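Local structure of putative mannose-6-phosphate isomerase YvyI (Bacillus subtilis, 1QWR) at residues Lys62-Ile65 with Glu66-Glu69; Ile160-Lys163 with Pro164-Tyr168. The protein probably catalyses the zinc-dependent interconversion of D-mannose 6-phosphate and D-fructose 6-phosphate. All blocks are in the same frame, centred on the assembly; numbering follows the deposited sequence. Where two conformers were deposited one is given.

Contact 1 of 2, residues Lys62-Ile65 with Glu66-Glu69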
loop_
_atom_site.group_PDB
_atom_site.type_symbol
_atom_site.label_atom_id
_atom_site.label_comp_id
_atom_site.label_asym_id
_atom_site.label_seq_id
_atom_site.Cartn_x
_atom_site.Cartn_y
_atom_site.Cartn_z
ATOM N N LYS A 62 13.844 -12.836 11.793
ATOM C CA LYS A 62 12.462 -13.207 12.078
ATOM C C LYS A 62 11.508 -12.561 11.073
ATOM O O LYS A 62 11.813 -11.497 10.537
ATOM C CB LYS A 62 12.097 -12.774 13.494
ATOM C CG LYS A 62 12.907 -13.520 14.569
ATOM C CD LYS A 62 12.237 -13.424 15.921
ATOM C CE LYS A 62 13.000 -14.220 16.994
ATOM N NZ LYS A 62 13.109 -15.680 16.693
ATOM N N THR A 63 10.363 -13.186 10.805
ATOM C CA THR A 63 9.414 -12.589 9.861
ATOM C C THR A 63 8.488 -11.689 10.661
ATOM O O THR A 63 8.402 -11.809 11.880
ATOM C CB THR A 63 8.505 -13.611 9.165
ATOM O OG1 THR A 63 7.647 -14.223 10.143
ATOM C CG2 THR A 63 9.322 -14.671 8.440
ATOM N N LEU A 64 7.772 -10.802 9.972
ATOM C CA LEU A 64 6.862 -9.914 10.677
ATOM C C LEU A 64 5.762 -10.738 11.308
ATOM O O LEU A 64 5.208 -10.340 12.317
ATOM C CB LEU A 64 6.273 -8.869 9.723
ATOM C CG LEU A 64 5.516 -7.711 10.370
ATOM C CD1 LEU A 64 6.385 -7.028 11.447
ATOM C CD2 LEU A 64 5.142 -6.691 9.280
ATOM N N ILE A 65 5.454 -11.911 10.737
ATOM C CA ILE A 65 4.420 -12.755 11.339
ATOM C C ILE A 65 4.897 -13.253 12.716
ATOM O O ILE A 65 4.136 -13.238 13.688
ATOM C CB ILE A 65 4.087 -13.981 10.439
ATOM C CG1 ILE A 65 3.532 -13.483 9.090
ATOM C CG2 ILE A 65 3.094 -14.908 11.162
ATOM C CD1 ILE A 65 3.386 -14.546 8.011
ATOM N N GLU A 66 6.140 -13.719 12.790
ATOM C CA GLU A 66 6.680 -14.205 14.059
ATOM C C GLU A 66 6.705 -13.064 15.095
ATOM O O GLU A 66 6.471 -13.282 16.283
ATOM C CB GLU A 66 8.085 -14.798 13.859
ATOM C CG GLU A 66 8.735 -15.292 15.150
ATOM C CD GLU A 66 9.920 -16.215 14.917
ATOM O OE1 GLU A 66 10.592 -16.580 15.908
ATOM O OE2 GLU A 66 10.172 -16.584 13.752
ATOM N N LEU A 67 6.987 -11.848 14.648
ATOM C CA LEU A 67 6.977 -10.704 15.565
ATOM C C LEU A 67 5.561 -10.474 16.073
ATOM O O LEU A 67 5.319 -10.282 17.263
ATOM C CB LEU A 67 7.476 -9.444 14.857
ATOM C CG LEU A 67 8.973 -9.181 14.872
ATOM C CD1 LEU A 67 9.210 -7.723 14.483
ATOM C CD2 LEU A 67 9.535 -9.430 16.273
ATOM N N TRP A 68 4.589 -10.506 15.171
ATOM C CA TRP A 68 3.215 -10.292 15.617
ATOM C C TRP A 68 2.744 -11.373 16.603
ATOM O O TRP A 68 2.114 -11.081 17.621
ATOM C CB TRP A 68 2.263 -10.271 14.415
ATOM C CG TRP A 68 0.858 -10.034 14.789
ATOM C CD1 TRP A 68 -0.155 -10.961 14.918
ATOM C CD2 TRP A 68 0.265 -8.761 14.997
ATOM N NE1 TRP A 68 -1.343 -10.324 15.183
ATOM C CE2 TRP A 68 -1.113 -8.971 15.234
ATOM C CE3 TRP A 68 0.765 -7.455 14.996
ATOM C CZ2 TRP A 68 -1.997 -7.914 15.469
ATOM C CZ3 TRP A 68 -0.121 -6.401 15.227
ATOM C CH2 TRP A 68 -1.481 -6.643 15.459
ATOM N N GLU A 69 3.067 -12.630 16.311
ATOM C CA GLU A 69 2.570 -13.693 17.167
ATOM C C GLU A 69 3.336 -13.924 18.458
ATOM O O GLU A 69 2.736 -14.272 19.485
ATOM C CB GLU A 69 2.484 -14.990 16.363
ATOM C CG GLU A 69 1.597 -14.840 15.114
ATOM C CD GLU A 69 1.396 -16.152 14.371
ATOM O OE1 GLU A 69 2.109 -17.127 14.698
ATOM O OE2 GLU A 69 0.530 -16.206 13.462
HETATM O O HOH W 1 13.091 -17.528 13.900
#
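The N-cap of helix 64-70 is a compact worked example of how a side chain caps the start of a helix: Thr63, the residue just before its first turn, turns its hydroxyl onto the backbone of Glu66. Thr63 OG1 accepts from Glu66 N at 3.1 Å, and the N-H points almost straight at it (165°). The first torsion of Thr63 (chi1 66°) sets OG1 between its own backbone N and carbonyl carbon, which swings the hydroxyl over the open end of the helix. The reciprocal bond of a capping box is missing, since Thr63 N is buried without a partner in the model and the carboxylate of Glu66 is directed elsewhere. The regular ladder begins with Thr63 O, which takes Leu67 N at 3.1 Å, and continues with Trp68 N on Leu64 O at 2.9 Å and Glu69 N on Ile65 O.

On the solvent side Lys62 NZ makes a salt bridge of 2.8 Å to Glu66 OE1, approaching from 50° above the carboxylate plane. Glu66 was modelled in two conformers and the bridge is described for one, so its occupancy is less certain. A water donates to Glu66 OE2 at 3.1 Å and only weakly takes Lys62 NZ. Across the inner side, Leu64 CD1 meets Leu67 CD1 at 4.2 Å.

Backbone bonds from Lys62 to Val54 and from Leu64 to Ser52 tie the helix start to strand 53-54 and its approach. Leu67 packs on Tyr59, while Trp68 lies against Phe75 and Pro84, its NE1 bonded to Gly80 O.

Contact 2 of 2, residues Ile160-Lys163 with Pro164-Tyr168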
loop_
_atom_site.group_PDB
_atom_site.type_symbol
_atom_site.label_atom_id
_atom_site.label_comp_id
_atom_site.label_asym_id
_atom_site.label_seq_id
_atom_site.Cartn_x
_atom_site.Cartn_y
_atom_site.Cartn_z
ATOM N N ILE A 160 -10.044 8.997 -13.532
ATOM C CA ILE A 160 -9.601 10.198 -12.844
ATOM C C ILE A 160 -8.179 10.498 -13.267
ATOM O O ILE A 160 -7.334 9.607 -13.280
ATOM C CB ILE A 160 -9.628 10.012 -11.318
ATOM C CG1 ILE A 160 -11.057 9.696 -10.857
ATOM C CG2 ILE A 160 -9.099 11.269 -10.634
ATOM C CD1 ILE A 160 -11.191 9.507 -9.346
ATOM N N LYS A 161 -7.932 11.755 -13.629
ATOM C CA LYS A 161 -6.615 12.195 -14.056
ATOM C C LYS A 161 -5.807 12.429 -12.788
ATOM O O LYS A 161 -6.255 13.131 -11.887
ATOM C CB LYS A 161 -6.722 13.499 -14.853
ATOM C CG LYS A 161 -5.698 13.603 -15.961
ATOM C CD LYS A 161 -4.297 13.418 -15.413
ATOM C CE LYS A 161 -3.288 13.251 -16.519
ATOM N NZ LYS A 161 -2.028 12.700 -15.975
ATOM N N ILE A 162 -4.613 11.852 -12.729
ATOM C CA ILE A 162 -3.779 11.983 -11.533
ATOM C C ILE A 162 -2.467 12.718 -11.750
ATOM O O ILE A 162 -1.997 12.855 -12.875
ATOM C CB ILE A 162 -3.436 10.598 -10.956
ATOM C CG1 ILE A 162 -2.590 9.819 -11.964
ATOM C CG2 ILE A 162 -4.725 9.840 -10.633
ATOM C CD1 ILE A 162 -1.922 8.552 -11.391
ATOM N N LYS A 163 -1.867 13.163 -10.645
ATOM C CA LYS A 163 -0.587 13.864 -10.682
ATOM C C LYS A 163 0.219 13.481 -9.432
ATOM O O LYS A 163 -0.335 12.970 -8.459
ATOM C CB LYS A 163 -0.823 15.384 -10.704
ATOM C CG LYS A 163 -1.457 15.952 -9.435
ATOM C CD LYS A 163 -1.751 17.452 -9.594
ATOM C CE LYS A 163 -2.514 18.002 -8.389
ATOM N NZ LYS A 163 -1.602 18.449 -7.301
ATOM N N PRO A 164 1.533 13.729 -9.439
ATOM C CA PRO A 164 2.339 13.376 -8.261
ATOM C C PRO A 164 1.822 14.073 -7.010
ATOM O O PRO A 164 1.427 15.244 -7.062
ATOM C CB PRO A 164 3.749 13.838 -8.646
ATOM C CG PRO A 164 3.730 13.744 -10.150
ATOM C CD PRO A 164 2.371 14.270 -10.521
ATOM N N GLY A 165 1.815 13.358 -5.882
ATOM C CA GLY A 165 1.334 13.958 -4.662
ATOM C C GLY A 165 -0.120 13.645 -4.359
ATOM O O GLY A 165 -0.566 13.865 -3.230
ATOM N N ASP A 166 -0.861 13.145 -5.343
ATOM C CA ASP A 166 -2.267 12.802 -5.126
ATOM C C ASP A 166 -2.467 11.636 -4.150
ATOM O O ASP A 166 -1.622 10.752 -4.042
ATOM C CB ASP A 166 -2.935 12.396 -6.443
ATOM C CG ASP A 166 -3.371 13.587 -7.290
ATOM O OD1 ASP A 166 -3.218 14.740 -6.852
ATOM O OD2 ASP A 166 -3.875 13.340 -8.403
ATOM N N PHE A 167 -3.617 11.618 -3.481
ATOM C CA PHE A 167 -3.936 10.520 -2.567
ATOM C C PHE A 167 -5.345 10.058 -2.865
ATOM O O PHE A 167 -6.252 10.882 -2.982
ATOM C CB PHE A 167 -3.869 10.947 -1.103
ATOM C CG PHE A 167 -4.198 9.830 -0.126
ATOM C CD1 PHE A 167 -3.188 9.011 0.389
ATOM C CD2 PHE A 167 -5.512 9.607 0.285
ATOM C CE1 PHE A 167 -3.485 7.984 1.313
ATOM C CE2 PHE A 167 -5.813 8.581 1.202
ATOM C CZ PHE A 167 -4.786 7.774 1.713
ATOM N N TYR A 168 -5.521 8.743 -3.004
ATOM C CA TYR A 168 -6.842 8.167 -3.267
ATOM C C TYR A 168 -7.169 7.058 -2.278
ATOM O O TYR A 168 -6.369 6.152 -2.061
ATOM C CB TYR A 168 -6.929 7.598 -4.687
ATOM C CG TYR A 168 -6.758 8.652 -5.747
ATOM C CD1 TYR A 168 -5.501 8.954 -6.254
ATOM C CD2 TYR A 168 -7.845 9.435 -6.158
ATOM C CE1 TYR A 168 -5.316 10.024 -7.144
ATOM C CE2 TYR A 168 -7.672 10.502 -7.039
ATOM C CZ TYR A 168 -6.409 10.796 -7.522
ATOM O OH TYR A 168 -6.217 11.897 -8.340
HETATM O O HOH W 2 -5.063 14.913 -9.897
HETATM O O HOH W 3 -1.491 16.525 -5.357
#
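Asp166 OD2 is gripped by a backbone amide and a phenol at once, and illustrates how one carboxylate oxygen can fix the shape of a turn. Tyr168 OH donates to Asp166 OD2 at 2.8 Å, and Lys163 N donates to the same OD2 at 3.0 Å. The two arrive from opposite faces of the carboxylate plane, 53° and 66° out of it respectively, so the group is held from above and below. A water also bridges Lys161 O and OD2, though its approach to OD2 is short enough to be doubtful.

The other oxygen, Asp166 OD1, lies over Lys163 CG at 3.4 Å. The bend at the end of the lysine chain (chi4 87°) brings its ammonium round near the carboxylate, but not into a salt bridge; instead a water accepts from Lys163 NZ at 2.7 Å and donates to Asp166 OD1 at 2.9 Å. Asp166 N returns a bond of 3.2 Å to Lys163 O, closing a type II turn in which Gly165 takes the position with positive phi.

Beneath these polar links, Ile162 CG2 touches Tyr168 CE1 at 3.5 Å, and Ile160 CG2 comes to Tyr168 CE2 at 3.9 Å; both methyls approach obliquely from one side of the ring plane. An alanine in place of Asp166 takes away the acceptor shared by Lys163 N and the Tyr168 hydroxyl, and would probably leave the phenol freer to turn and the turn less firmly tied.

The turn carries the chain from strand 157-161, where Ile160 bonds to Ile132 of strand 131-136, to strand 167-170, which pairs with strand 119-126 through Tyr168 and Trp121.

Contacts 1 and 2 are separate local structures, one at the start of a helix and the other at a turn between strands, in series along the chain. Their centres lie 34 Å apart on opposite sides of the chain's centre, with nearest atoms about 19 Å apart, so neither touches the other. Helix 64-70 leads toward strand 85-92, whereas residues 160-168 join the three-stranded sheet of 131-136 to strand 119-126; strands 85-92 and 119-126 both pair with strand 182-189. Contact 2 is the one nearer the metal: the side chain of Tyr168 is about 10 Å from the zinc ion, while contact 1 lies away from the annotated sites.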